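Local coordinates for methyltransferase-like protein (Saccharopolyspora spinosa, PDB 4PNE) that catalyses a [4+2] cycloaddition in spinosyn biosynthesis, on a fold like that of S-adenosylmethionine-dependent methyltransferases, at residues A59-Y64 and A166-L171; P106-A111 and R136-S141; T119-S124 and D145-D150; M152-P157 and I180-R185. All blocks are in the same frame, centred on the assembly; numbering follows the deposited sequence.

Contact 1 (A59-Y64 and A166-L171); sequences AIHHGY and AMQSLL. With SAH (S-adenosyl-L-homocysteine), chain C; MLI (malonate ion), chain D.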
# COMPACT_ATOMS: atom_id res chain seq x y z
N ALA A 59 4.24 -8.92 1.10
CA ALA A 59 3.29 -7.81 1.22
C ALA A 59 3.80 -6.78 2.22
O ALA A 59 4.30 -7.12 3.28
CB ALA A 59 1.92 -8.34 1.65
N ILE A 60 3.70 -5.50 1.89
CA ILE A 60 4.03 -4.42 2.80
C ILE A 60 2.74 -3.66 3.12
O ILE A 60 2.60 -2.46 2.90
CB ILE A 60 5.08 -3.50 2.21
CG1 ILE A 60 6.18 -4.32 1.52
CG2 ILE A 60 5.66 -2.62 3.32
CD1 ILE A 60 7.22 -3.47 0.77
N HIS A 61 1.79 -4.40 3.66
CA HIS A 61 0.56 -3.81 4.16
C HIS A 61 0.05 -4.66 5.33
O HIS A 61 0.51 -5.79 5.54
CB HIS A 61 -0.48 -3.66 3.03
CG HIS A 61 -0.92 -4.95 2.41
ND1 HIS A 61 -0.71 -5.22 1.07
CD2 HIS A 61 -1.58 -6.03 2.91
CE1 HIS A 61 -1.21 -6.41 0.78
NE2 HIS A 61 -1.75 -6.92 1.88
N HIS A 62 -0.87 -4.09 6.10
CA HIS A 62 -1.41 -4.74 7.29
C HIS A 62 -2.18 -6.01 6.95
O HIS A 62 -2.76 -6.14 5.86
CB HIS A 62 -2.35 -3.79 8.02
CG HIS A 62 -1.65 -2.82 8.92
ND1 HIS A 62 -0.43 -2.24 8.62
CD2 HIS A 62 -2.02 -2.31 10.12
CE1 HIS A 62 -0.07 -1.46 9.62
NE2 HIS A 62 -1.02 -1.47 10.54
N GLY A 63 -2.23 -6.94 7.89
CA GLY A 63 -3.06 -8.11 7.74
C GLY A 63 -4.49 -7.83 8.15
O GLY A 63 -4.76 -6.93 8.96
N TYR A 64 -5.39 -8.67 7.65
CA TYR A 64 -6.81 -8.65 7.99
C TYR A 64 -7.17 -10.04 8.51
O TYR A 64 -6.98 -11.04 7.82
CB TYR A 64 -7.63 -8.28 6.75
CG TYR A 64 -9.13 -8.28 6.85
CD1 TYR A 64 -9.84 -9.47 6.87
CD2 TYR A 64 -9.84 -7.10 6.90
CE1 TYR A 64 -11.21 -9.49 6.93
CE2 TYR A 64 -11.22 -7.09 6.96
CZ TYR A 64 -11.91 -8.29 6.99
OH TYR A 64 -13.28 -8.29 7.04
N ALA A 166 -4.31 1.46 -4.52
CA ALA A 166 -3.32 2.19 -3.73
C ALA A 166 -3.41 1.60 -2.34
O ALA A 166 -4.17 2.09 -1.50
CB ALA A 166 -3.56 3.69 -3.73
N MET A 167 -2.67 0.51 -2.14
CA MET A 167 -2.63 -0.20 -0.88
C MET A 167 -1.47 0.33 -0.07
O MET A 167 -0.34 -0.01 -0.34
CB MET A 167 -2.52 -1.70 -1.12
CG MET A 167 -3.81 -2.38 -1.52
SD MET A 167 -3.73 -4.21 -1.46
CE MET A 167 -3.10 -4.42 -3.11
N GLN A 168 -1.82 1.25 0.84
CA GLN A 168 -0.91 1.95 1.74
C GLN A 168 0.21 2.71 1.02
O GLN A 168 1.38 2.67 1.41
CB GLN A 168 -0.34 1.00 2.79
CG GLN A 168 -1.30 0.66 3.86
CD GLN A 168 -0.75 -0.36 4.85
OE1 GLN A 168 -1.36 -1.40 5.07
NE2 GLN A 168 0.43 -0.10 5.37
N SER A 169 -0.15 3.38 -0.07
CA SER A 169 0.83 4.21 -0.78
C SER A 169 0.52 5.71 -0.77
O SER A 169 1.44 6.51 -0.74
CB SER A 169 0.96 3.72 -2.21
OG SER A 169 -0.27 3.84 -2.87
N LEU A 170 -0.76 6.12 -0.76
CA LEU A 170 -1.06 7.54 -0.91
C LEU A 170 -0.51 8.39 0.22
O LEU A 170 -0.06 9.51 0.01
CB LEU A 170 -2.59 7.75 -1.01
CG LEU A 170 -3.26 7.19 -2.25
CD1 LEU A 170 -4.75 7.38 -2.19
CD2 LEU A 170 -2.70 7.87 -3.49
N LEU A 171 -0.52 7.88 1.45
CA LEU A 171 -0.10 8.72 2.55
C LEU A 171 1.42 8.89 2.62
O LEU A 171 1.92 9.76 3.33
CB LEU A 171 -0.64 8.19 3.87
CG LEU A 171 -2.15 8.35 4.06
CD1 LEU A 171 -2.53 7.91 5.45
CD2 LEU A 171 -2.62 9.80 3.87
N SAH C . 1.11 -1.75 -2.22
CA SAH C . 2.27 -2.50 -1.74
CB SAH C . 3.33 -1.64 -1.04
CG SAH C . 2.87 -0.62 -0.03
SD SAH C . 4.29 0.14 0.79
C SAH C . 1.82 -3.60 -0.82
O SAH C . 2.58 -4.51 -0.56
OXT SAH C . 0.65 -3.61 -0.43
C5' SAH C . 4.20 1.75 -0.03
C4' SAH C . 4.62 1.72 -1.50
O4' SAH C . 4.30 2.96 -2.11
C3' SAH C . 6.11 1.52 -1.71
O3' SAH C . 6.23 0.55 -2.73
C2' SAH C . 6.60 2.89 -2.16
O2' SAH C . 7.78 2.93 -2.96
C1' SAH C . 5.37 3.40 -2.91
N9 SAH C . 5.38 4.87 -3.09
C8 SAH C . 5.59 5.86 -2.19
N7 SAH C . 5.55 7.06 -2.82
C5 SAH C . 5.33 6.82 -4.13
C6 SAH C . 5.21 7.65 -5.23
N6 SAH C . 5.30 8.97 -5.12
N1 SAH C . 4.97 7.11 -6.44
C2 SAH C . 4.85 5.74 -6.60
N3 SAH C . 5.01 4.91 -5.53
C4 SAH C . 5.22 5.45 -4.31
C1 MLI D . 3.72 -3.18 6.83
C2 MLI D . 2.71 -2.05 7.02
C3 MLI D . 5.14 -2.91 7.31
O6 MLI D . 3.02 -0.88 7.36
O7 MLI D . 1.49 -2.30 6.81
O8 MLI D . 6.10 -3.69 6.99
O9 MLI D . 5.38 -1.93 8.05

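Contact 2 (P106-A111 and R136-S141); sequences PALRVA and RERGLS. With SAH (S-adenosyl-L-homocysteine), chain C.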
# COMPACT_ATOMS: atom_id res chain seq x y z
N PRO A 106 1.62 -8.59 -3.78
CA PRO A 106 0.18 -8.61 -3.96
C PRO A 106 -0.22 -8.67 -5.44
O PRO A 106 -1.15 -9.39 -5.79
CB PRO A 106 -0.26 -7.30 -3.30
CG PRO A 106 0.79 -7.02 -2.28
CD PRO A 106 2.04 -7.41 -3.02
N ALA A 107 0.46 -7.93 -6.30
CA ALA A 107 0.16 -7.99 -7.73
C ALA A 107 0.34 -9.40 -8.28
O ALA A 107 -0.46 -9.88 -9.05
CB ALA A 107 1.02 -7.04 -8.50
N LEU A 108 1.43 -10.06 -7.89
CA LEU A 108 1.70 -11.39 -8.38
C LEU A 108 0.74 -12.40 -7.81
O LEU A 108 0.42 -13.38 -8.46
CB LEU A 108 3.15 -11.79 -8.06
CG LEU A 108 4.15 -11.00 -8.89
CD1 LEU A 108 5.55 -11.04 -8.31
CD2 LEU A 108 4.16 -11.48 -10.34
N ARG A 109 0.25 -12.18 -6.59
CA ARG A 109 -0.76 -13.07 -6.03
C ARG A 109 -2.04 -13.06 -6.86
O ARG A 109 -2.63 -14.12 -7.16
CB ARG A 109 -1.08 -12.67 -4.58
CG ARG A 109 -2.20 -13.48 -3.94
CD ARG A 109 -2.34 -13.16 -2.45
NE ARG A 109 -3.49 -13.87 -1.92
CZ ARG A 109 -3.45 -15.15 -1.55
NH1 ARG A 109 -2.31 -15.83 -1.58
NH2 ARG A 109 -4.56 -15.72 -1.09
N VAL A 110 -2.46 -11.87 -7.23
CA VAL A 110 -3.68 -11.67 -8.00
C VAL A 110 -3.48 -12.15 -9.44
O VAL A 110 -4.36 -12.77 -10.00
CB VAL A 110 -4.12 -10.19 -7.95
CG1 VAL A 110 -5.32 -9.93 -8.85
CG2 VAL A 110 -4.50 -9.80 -6.56
N ALA A 111 -2.29 -11.91 -10.00
CA ALA A 111 -2.01 -12.29 -11.37
C ALA A 111 -1.97 -13.81 -11.53
O ALA A 111 -2.17 -14.32 -12.62
CB ALA A 111 -0.73 -11.68 -11.83
N ARG A 136 9.48 -13.14 -13.14
CA ARG A 136 10.17 -14.10 -13.98
C ARG A 136 10.16 -15.48 -13.32
O ARG A 136 9.80 -16.50 -13.92
CB ARG A 136 11.62 -13.66 -14.21
CG ARG A 136 12.41 -14.65 -15.07
CD ARG A 136 13.91 -14.44 -14.96
NE ARG A 136 14.28 -14.71 -13.58
CZ ARG A 136 14.66 -13.80 -12.68
NH1 ARG A 136 14.81 -12.51 -13.01
NH2 ARG A 136 14.92 -14.20 -11.45
N GLU A 137 10.54 -15.52 -12.05
CA GLU A 137 10.64 -16.78 -11.33
C GLU A 137 9.30 -17.50 -11.28
O GLU A 137 9.24 -18.74 -11.38
CB GLU A 137 11.16 -16.53 -9.91
CG GLU A 137 11.51 -17.79 -9.15
CD GLU A 137 12.93 -18.25 -9.41
OE1 GLU A 137 13.66 -18.48 -8.42
OE2 GLU A 137 13.31 -18.38 -10.60
N ARG A 138 8.24 -16.73 -11.12
CA ARG A 138 6.89 -17.30 -11.02
C ARG A 138 6.18 -17.56 -12.36
O ARG A 138 5.08 -18.11 -12.39
CB ARG A 138 6.05 -16.40 -10.15
CG ARG A 138 6.63 -16.30 -8.76
CD ARG A 138 5.82 -15.49 -7.81
NE ARG A 138 4.38 -15.76 -7.89
CZ ARG A 138 3.51 -15.44 -6.93
NH1 ARG A 138 3.95 -14.84 -5.83
NH2 ARG A 138 2.21 -15.71 -7.09
N GLY A 139 6.82 -17.19 -13.46
CA GLY A 139 6.23 -17.33 -14.76
C GLY A 139 5.00 -16.45 -14.95
O GLY A 139 4.03 -16.88 -15.56
N LEU A 140 5.04 -15.21 -14.44
CA LEU A 140 3.88 -14.32 -14.54
C LEU A 140 4.20 -12.98 -15.24
O LEU A 140 3.36 -12.08 -15.25
CB LEU A 140 3.30 -14.06 -13.15
CG LEU A 140 2.60 -15.29 -12.57
CD1 LEU A 140 2.34 -15.09 -11.07
CD2 LEU A 140 1.31 -15.61 -13.26
N SER A 141 5.34 -12.89 -15.91
CA SER A 141 5.74 -11.62 -16.53
C SER A 141 4.84 -11.28 -17.75
O SER A 141 4.83 -10.16 -18.19
CB SER A 141 7.22 -11.64 -16.93
OG SER A 141 7.42 -12.36 -18.12
N SAH C . 1.11 -1.75 -2.22
CA SAH C . 2.27 -2.50 -1.74
CB SAH C . 3.33 -1.64 -1.04
CG SAH C . 2.87 -0.62 -0.03
SD SAH C . 4.29 0.14 0.79
C SAH C . 1.82 -3.60 -0.82
O SAH C . 2.58 -4.51 -0.56
OXT SAH C . 0.65 -3.61 -0.43
C5' SAH C . 4.20 1.75 -0.03
C4' SAH C . 4.62 1.72 -1.50
O4' SAH C . 4.30 2.96 -2.11
C3' SAH C . 6.11 1.52 -1.71
O3' SAH C . 6.23 0.55 -2.73
C2' SAH C . 6.60 2.89 -2.16
O2' SAH C . 7.78 2.93 -2.96
C1' SAH C . 5.37 3.40 -2.91
N9 SAH C . 5.38 4.87 -3.09
C8 SAH C . 5.59 5.86 -2.19
N7 SAH C . 5.55 7.06 -2.82
C5 SAH C . 5.33 6.82 -4.13
C6 SAH C . 5.21 7.65 -5.23
N6 SAH C . 5.30 8.97 -5.12
N1 SAH C . 4.97 7.11 -6.44
C2 SAH C . 4.85 5.74 -6.60
N3 SAH C . 5.01 4.91 -5.53
C4 SAH C . 5.22 5.45 -4.31

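Contact 3 (T119-S124 and D145-D150); sequences TGITVS and DFSCVD. With SAH (S-adenosyl-L-homocysteine), chain C.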
# COMPACT_ATOMS: atom_id res chain seq x y z
N THR A 119 0.16 -3.16 -14.28
CA THR A 119 1.29 -2.24 -14.33
C THR A 119 1.55 -1.84 -12.89
O THR A 119 0.76 -1.12 -12.33
CB THR A 119 0.97 -1.01 -15.20
OG1 THR A 119 0.66 -1.42 -16.56
CG2 THR A 119 2.14 -0.03 -15.22
N GLY A 120 2.66 -2.27 -12.29
CA GLY A 120 3.01 -1.90 -10.93
C GLY A 120 4.04 -0.81 -10.91
O GLY A 120 5.06 -0.95 -11.57
N ILE A 121 3.81 0.27 -10.18
CA ILE A 121 4.76 1.35 -10.09
C ILE A 121 5.21 1.59 -8.66
O ILE A 121 4.44 1.46 -7.72
CB ILE A 121 4.22 2.66 -10.67
CG1 ILE A 121 2.96 3.14 -9.94
CG2 ILE A 121 3.88 2.47 -12.14
CD1 ILE A 121 2.53 4.57 -10.32
N THR A 122 6.49 1.91 -8.51
CA THR A 122 7.05 2.24 -7.22
C THR A 122 8.18 3.24 -7.43
O THR A 122 8.70 3.35 -8.53
CB THR A 122 7.57 1.01 -6.49
OG1 THR A 122 8.27 1.43 -5.31
CG2 THR A 122 8.50 0.18 -7.39
N VAL A 123 8.57 3.96 -6.39
CA VAL A 123 9.69 4.90 -6.51
C VAL A 123 11.01 4.28 -6.04
O VAL A 123 12.05 4.93 -6.08
CB VAL A 123 9.39 6.18 -5.73
CG1 VAL A 123 8.34 6.98 -6.50
CG2 VAL A 123 8.89 5.89 -4.30
N SER A 124 10.94 3.03 -5.63
CA SER A 124 12.11 2.29 -5.18
C SER A 124 12.66 1.40 -6.28
O SER A 124 12.00 0.44 -6.66
CB SER A 124 11.73 1.44 -3.97
OG SER A 124 12.78 0.56 -3.62
N ASP A 145 4.01 -6.27 -15.08
CA ASP A 145 5.30 -5.61 -15.22
C ASP A 145 5.43 -4.43 -14.25
O ASP A 145 4.44 -3.86 -13.76
CB ASP A 145 5.54 -5.15 -16.65
CG ASP A 145 4.75 -3.95 -16.98
OD1 ASP A 145 3.53 -3.98 -16.76
OD2 ASP A 145 5.36 -2.97 -17.47
N PHE A 146 6.67 -4.10 -13.96
CA PHE A 146 7.01 -3.16 -12.93
C PHE A 146 7.93 -2.09 -13.44
O PHE A 146 8.84 -2.39 -14.22
CB PHE A 146 7.67 -3.90 -11.78
CG PHE A 146 6.82 -4.95 -11.19
CD1 PHE A 146 5.81 -4.63 -10.30
CD2 PHE A 146 6.98 -6.29 -11.54
CE1 PHE A 146 5.01 -5.60 -9.77
CE2 PHE A 146 6.16 -7.25 -11.00
CZ PHE A 146 5.18 -6.90 -10.10
N SER A 147 7.69 -0.87 -12.98
CA SER A 147 8.50 0.27 -13.34
C SER A 147 8.68 1.28 -12.23
O SER A 147 7.86 1.36 -11.30
CB SER A 147 7.92 0.98 -14.57
OG SER A 147 6.60 1.36 -14.35
N CYS A 148 9.74 2.06 -12.35
CA CYS A 148 10.04 3.12 -11.42
C CYS A 148 9.39 4.40 -11.90
O CYS A 148 9.94 5.09 -12.76
CB CYS A 148 11.55 3.33 -11.28
SG CYS A 148 12.00 4.37 -9.88
N VAL A 149 8.25 4.71 -11.30
CA VAL A 149 7.36 5.77 -11.73
C VAL A 149 6.81 6.46 -10.49
O VAL A 149 6.41 5.80 -9.53
CB VAL A 149 6.19 5.21 -12.60
CG1 VAL A 149 5.12 6.26 -12.85
CG2 VAL A 149 6.71 4.66 -13.90
N ASP A 150 6.80 7.79 -10.53
CA ASP A 150 6.22 8.63 -9.49
C ASP A 150 4.73 8.84 -9.74
O ASP A 150 4.35 9.41 -10.75
CB ASP A 150 6.96 9.98 -9.46
CG ASP A 150 6.58 10.85 -8.26
OD1 ASP A 150 5.50 10.67 -7.65
OD2 ASP A 150 7.38 11.74 -7.95
N SAH C . 1.11 -1.75 -2.22
CA SAH C . 2.27 -2.50 -1.74
CB SAH C . 3.33 -1.64 -1.04
CG SAH C . 2.87 -0.62 -0.03
SD SAH C . 4.29 0.14 0.79
C SAH C . 1.82 -3.60 -0.82
O SAH C . 2.58 -4.51 -0.56
OXT SAH C . 0.65 -3.61 -0.43
C5' SAH C . 4.20 1.75 -0.03
C4' SAH C . 4.62 1.72 -1.50
O4' SAH C . 4.30 2.96 -2.11
C3' SAH C . 6.11 1.52 -1.71
O3' SAH C . 6.23 0.55 -2.73
C2' SAH C . 6.60 2.89 -2.16
O2' SAH C . 7.78 2.93 -2.96
C1' SAH C . 5.37 3.40 -2.91
N9 SAH C . 5.38 4.87 -3.09
C8 SAH C . 5.59 5.86 -2.19
N7 SAH C . 5.55 7.06 -2.82
C5 SAH C . 5.33 6.82 -4.13
C6 SAH C . 5.21 7.65 -5.23
N6 SAH C . 5.30 8.97 -5.12
N1 SAH C . 4.97 7.11 -6.44
C2 SAH C . 4.85 5.74 -6.60
N3 SAH C . 5.01 4.91 -5.53
C4 SAH C . 5.22 5.45 -4.31

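Contact 4 (M152-P157 and I180-R185); sequences MSLPYP and IREILR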
# COMPACT_ATOMS: atom_id res chain seq x y z
N MET A 152 2.76 10.91 -8.63
CA MET A 152 2.34 12.30 -8.72
C MET A 152 2.52 12.83 -10.14
O MET A 152 2.06 13.95 -10.45
CB MET A 152 3.10 13.15 -7.71
CG MET A 152 2.61 12.88 -6.29
SD MET A 152 3.49 13.72 -4.98
CE MET A 152 4.98 12.72 -4.91
N SER A 153 3.15 12.02 -11.00
CA SER A 153 3.29 12.36 -12.41
C SER A 153 3.35 11.12 -13.30
O SER A 153 4.41 10.65 -13.66
CB SER A 153 4.54 13.19 -12.64
OG SER A 153 4.56 13.61 -13.99
N LEU A 154 2.19 10.64 -13.71
CA LEU A 154 2.10 9.38 -14.41
C LEU A 154 2.35 9.57 -15.89
O LEU A 154 1.80 10.50 -16.48
CB LEU A 154 0.72 8.76 -14.19
CG LEU A 154 0.38 8.38 -12.76
CD1 LEU A 154 -1.07 7.87 -12.73
CD2 LEU A 154 1.32 7.33 -12.22
N PRO A 155 3.14 8.66 -16.50
CA PRO A 155 3.46 8.81 -17.93
C PRO A 155 2.32 8.37 -18.86
O PRO A 155 2.41 8.55 -20.08
CB PRO A 155 4.67 7.91 -18.10
CG PRO A 155 4.47 6.83 -17.09
CD PRO A 155 3.89 7.55 -15.89
N TYR A 156 1.25 7.84 -18.29
CA TYR A 156 0.23 7.16 -19.07
C TYR A 156 -0.77 8.14 -19.64
O TYR A 156 -1.01 9.21 -19.07
CB TYR A 156 -0.47 6.13 -18.19
CG TYR A 156 0.52 5.31 -17.42
CD1 TYR A 156 1.36 4.44 -18.08
CD2 TYR A 156 0.63 5.43 -16.04
CE1 TYR A 156 2.30 3.70 -17.39
CE2 TYR A 156 1.56 4.70 -15.34
CZ TYR A 156 2.39 3.84 -16.02
OH TYR A 156 3.32 3.11 -15.33
N PRO A 157 -1.37 7.79 -20.78
CA PRO A 157 -2.42 8.64 -21.35
C PRO A 157 -3.67 8.64 -20.48
O PRO A 157 -3.88 7.72 -19.67
CB PRO A 157 -2.70 8.00 -22.72
CG PRO A 157 -2.13 6.63 -22.66
CD PRO A 157 -1.14 6.56 -21.57
N ILE A 180 -3.79 11.53 -6.42
CA ILE A 180 -5.17 11.13 -6.58
C ILE A 180 -5.76 11.66 -7.90
O ILE A 180 -6.46 10.94 -8.62
CB ILE A 180 -6.00 11.62 -5.38
CG1 ILE A 180 -5.67 10.77 -4.14
CG2 ILE A 180 -7.49 11.55 -5.70
CD1 ILE A 180 -6.21 11.36 -2.88
N ARG A 181 -5.48 12.92 -8.23
CA ARG A 181 -5.94 13.47 -9.50
C ARG A 181 -5.30 12.74 -10.70
O ARG A 181 -5.95 12.56 -11.72
CB ARG A 181 -5.64 14.97 -9.57
CG ARG A 181 -6.46 15.75 -8.58
CD ARG A 181 -6.41 17.25 -8.82
NE ARG A 181 -5.06 17.78 -8.69
CZ ARG A 181 -4.51 18.20 -7.55
NH1 ARG A 181 -5.17 18.15 -6.40
NH2 ARG A 181 -3.27 18.66 -7.56
N GLU A 182 -4.06 12.28 -10.57
CA GLU A 182 -3.43 11.55 -11.66
C GLU A 182 -4.08 10.19 -11.87
O GLU A 182 -4.31 9.74 -13.00
CB GLU A 182 -1.95 11.37 -11.37
CG GLU A 182 -1.11 12.57 -11.78
CD GLU A 182 -1.09 12.75 -13.29
OE1 GLU A 182 -1.98 13.46 -13.85
OE2 GLU A 182 -0.19 12.16 -13.92
N ILE A 183 -4.39 9.53 -10.76
CA ILE A 183 -5.06 8.24 -10.86
C ILE A 183 -6.42 8.42 -11.55
O ILE A 183 -6.80 7.63 -12.43
CB ILE A 183 -5.24 7.55 -9.47
CG1 ILE A 183 -3.89 7.18 -8.89
CG2 ILE A 183 -6.07 6.28 -9.63
CD1 ILE A 183 -3.92 6.84 -7.43
N LEU A 184 -7.15 9.46 -11.16
CA LEU A 184 -8.44 9.73 -11.79
C LEU A 184 -8.25 9.96 -13.28
O LEU A 184 -9.04 9.46 -14.08
CB LEU A 184 -9.11 10.95 -11.15
CG LEU A 184 -10.53 11.24 -11.64
CD1 LEU A 184 -11.50 10.25 -11.07
CD2 LEU A 184 -10.93 12.64 -11.20
N ARG A 185 -7.22 10.72 -13.64
CA ARG A 185 -6.94 11.03 -15.04
C ARG A 185 -6.72 9.75 -15.87
O ARG A 185 -7.30 9.61 -16.96
CB ARG A 185 -5.70 11.92 -15.17
CG ARG A 185 -5.40 12.38 -16.62
CD ARG A 185 -4.21 13.31 -16.72
NE ARG A 185 -2.96 12.66 -16.32
CZ ARG A 185 -2.32 11.75 -17.06
NH1 ARG A 185 -2.80 11.40 -18.25
NH2 ARG A 185 -1.18 11.21 -16.61

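Contact 1 (A59-Y64 and A166-L171)
Gln-168 reaches across to the backbone of His-62, and the hydrogen bond between His-62 N and Gln-168 OE1 (2.9 Å) is the direct polar tie between 59-64 and 166-171. It is fairly straight, 163° at the hydrogen, and lies in the plane of the amide carbonyl on one of its lone pairs. The same OE1 is also bonded to Tyr-292 OH, so two partners fix the rotation of the amide. Beyond CG the glutamine chain runs extended (chi2 176°), which carries the amide past CB of His-61.

Several bonds pass through bound groups. Gln-168 NE2 and His-62 ND1 both donate to O7 of a malonate ion, probably from the crystallisation liquor; the imidazole and amide planes stand 77° apart. S-adenosyl-L-homocysteine bridges the segments on its amino acid end. Its carboxylate takes His-61 ND1 on OXT at 2.6 Å, close to the ring plane, and Ile-60 N on O at 2.9 Å, while its amino N donates to Met-167 O. His-61 NE2 bonds Ala-77 O, which helps to hold the ring's ND1 toward the ligand.

Nonpolar packing is slight. Met-167 SD lies 4.0 Å from His-61 CE1, in an oblique sulfur-aromatic contact with the ring. Ala-59 CB sits over one face of that imidazole, toward its rim.

Strand 161-167 ends here at the carboxyl edge of the sheet, and a loop folds over it: the cofactor site of a Rossmann-like, class I methyltransferase fold, gripping the homocysteine moiety.

Contact 2 (P106-A111 and R136-S141)
Arg-138 lays the face of its guanidinium over Leu-108 of helix 105-113: Leu-108 CB sits above the centre of the group, 3.8 Å from Arg-138 CZ. The arginine chain is extended at chi2 and then bends at chi3 (44°), which brings the flat end across Leu-108 instead of carrying it straight onward. NH2 comes within 3.2 Å of Leu-108 O, but the angle is poor and the pair is not a hydrogen bond. This approach is therefore mainly a matter of packing over a face.

Gly-139 follows with positive phi, the first residue to leave helical geometry. Its N bonds back to Arg-136 O, one of the two bonds of a Schellman motif, and the chain turns so that the next residue can point at helix 105-113.

Leu-140 uses that turn. Its CB meets Leu-108 CD2 at 3.9 Å. One methyl, CD1, rests 3.7 Å from Leu-108 O, while the other, CD2, lies 3.8 Å from Ala-111 O. The leucine thus spans about one helical turn of its partner. Ala-111 O is itself hydrogen-bonded to Arg-143 NH1, just beyond the segment.

Leu-108 also touches Cys-134 and Ala-135, earlier in helix 125-138, so the apolar seam continues along that helix. Helices 105-113 and 125-138 lie side by side on one face of the parallel part of the sheet, the helix layer of a Rossmann-like alpha/beta fold.

Contact 3 (T119-S124 and D145-D150)
Gly-120 bonds both Asp-145 and Ser-147 in a parallel beta ladder between strands 117-122 and 144-148, the two strands of a beta-alpha-beta unit crossed over by helix 125-138. Gly-120 N bonds Asp-145 O at 2.8 Å, and Gly-120 O accepts from Ser-147 N at 3.0 Å. Thr-122 continues the alternation, its N bonding Ser-147 O and its O taking Val-149 N; in this last bond the donor stands 38° out of the carbonyl plane.

On the face with Ile-121, CG2 packs 3.6 Å from Val-149 CB, and Leu-154 and Tyr-156 cover the isoleucine further out. On the other face the Phe-146 ring passes obliquely beside the bare backbone of Gly-120, Phe-146 CD1 lying 4.0 Å from Gly-120 CA, and Ala-131 of helix 125-138 lies against the ring.

Beyond Thr-122 and Cys-148 the chains part around S-adenosyl-L-homocysteine. Val-123 CG1 lies 3.4 Å from adenine N1. Asp-150 OD1 accepts from N6 and also from Met-152 N, while OD2 bonds Ser-36 OG, so the carboxylate is fixed at both oxygens. Thr-122 OG1, anti to its own N (chi1 172°), accepts from Ser-124 N in an ST turn and takes the ribose hydroxyl O2' at 2.8 Å.

Contact 4 (M152-P157 and I180-R185)
Glu-182 starts its run against Leu-154: CB of the glutamate lies 3.9 Å from Leu-154 CD1, the two side chains running antiparallel alongside each other. Next, CG passes 3.7 Å from Met-152 O. The chain then bends at chi2 (-67°), which turns the carboxylate toward the backbone of the loop and toward Arg-185, one helical turn on.

At the tip the two oxygens divide the work. OE2 accepts from Leu-154 N at 2.8 Å through its anti lone pair, and from Arg-185 NH2 on the syn side. OE1 takes Arg-185 NE at 2.8 Å, completing a side-on, two-nitrogen salt bridge within helix 176-186. Both oxygens lie close to the guanidinium plane, although the nitrogens meet them 31° out of the carboxylate's own plane.

Arg-185 NH2 is shared: together with NH1 it grips Tyr-156 O end-on, at 3.2 and 2.9 Å respectively, and NH1 has a salt bridge to Asp-158.

With two acidic partners, the arginine charge is probably well balanced, and its plane is pinned from two directions. A paired acid and base thus hold the loop 152-157, which follows soon after the adenine-binding Asp-150, onto helix 176-186.

The four contacts belong to one Rossmann-like unit and come along the chain interleaved: contacts 2 and 3 alternate their segments, both nested inside the loop closed by contact 1, while contact 4 crosses contact 1. Contacts 1 and 3 reach the same seven-stranded sheet, about 15 Å apart between centres, and grip opposite ends of S-adenosyl-L-homocysteine, amino acid and adenosine. Contact 2, about 18 Å from contact 1 between centres, packs the helices flanking strand 117-122 in sequence, and Pro-106 touches His-61 and Met-167. Contacts 3 and 4, about 13 Å apart between centres, meet where Val-149 packs on Pro-155 and Thr-119 on Tyr-156. The cofactor pocket is thus tied directly to the surrounding helical layers.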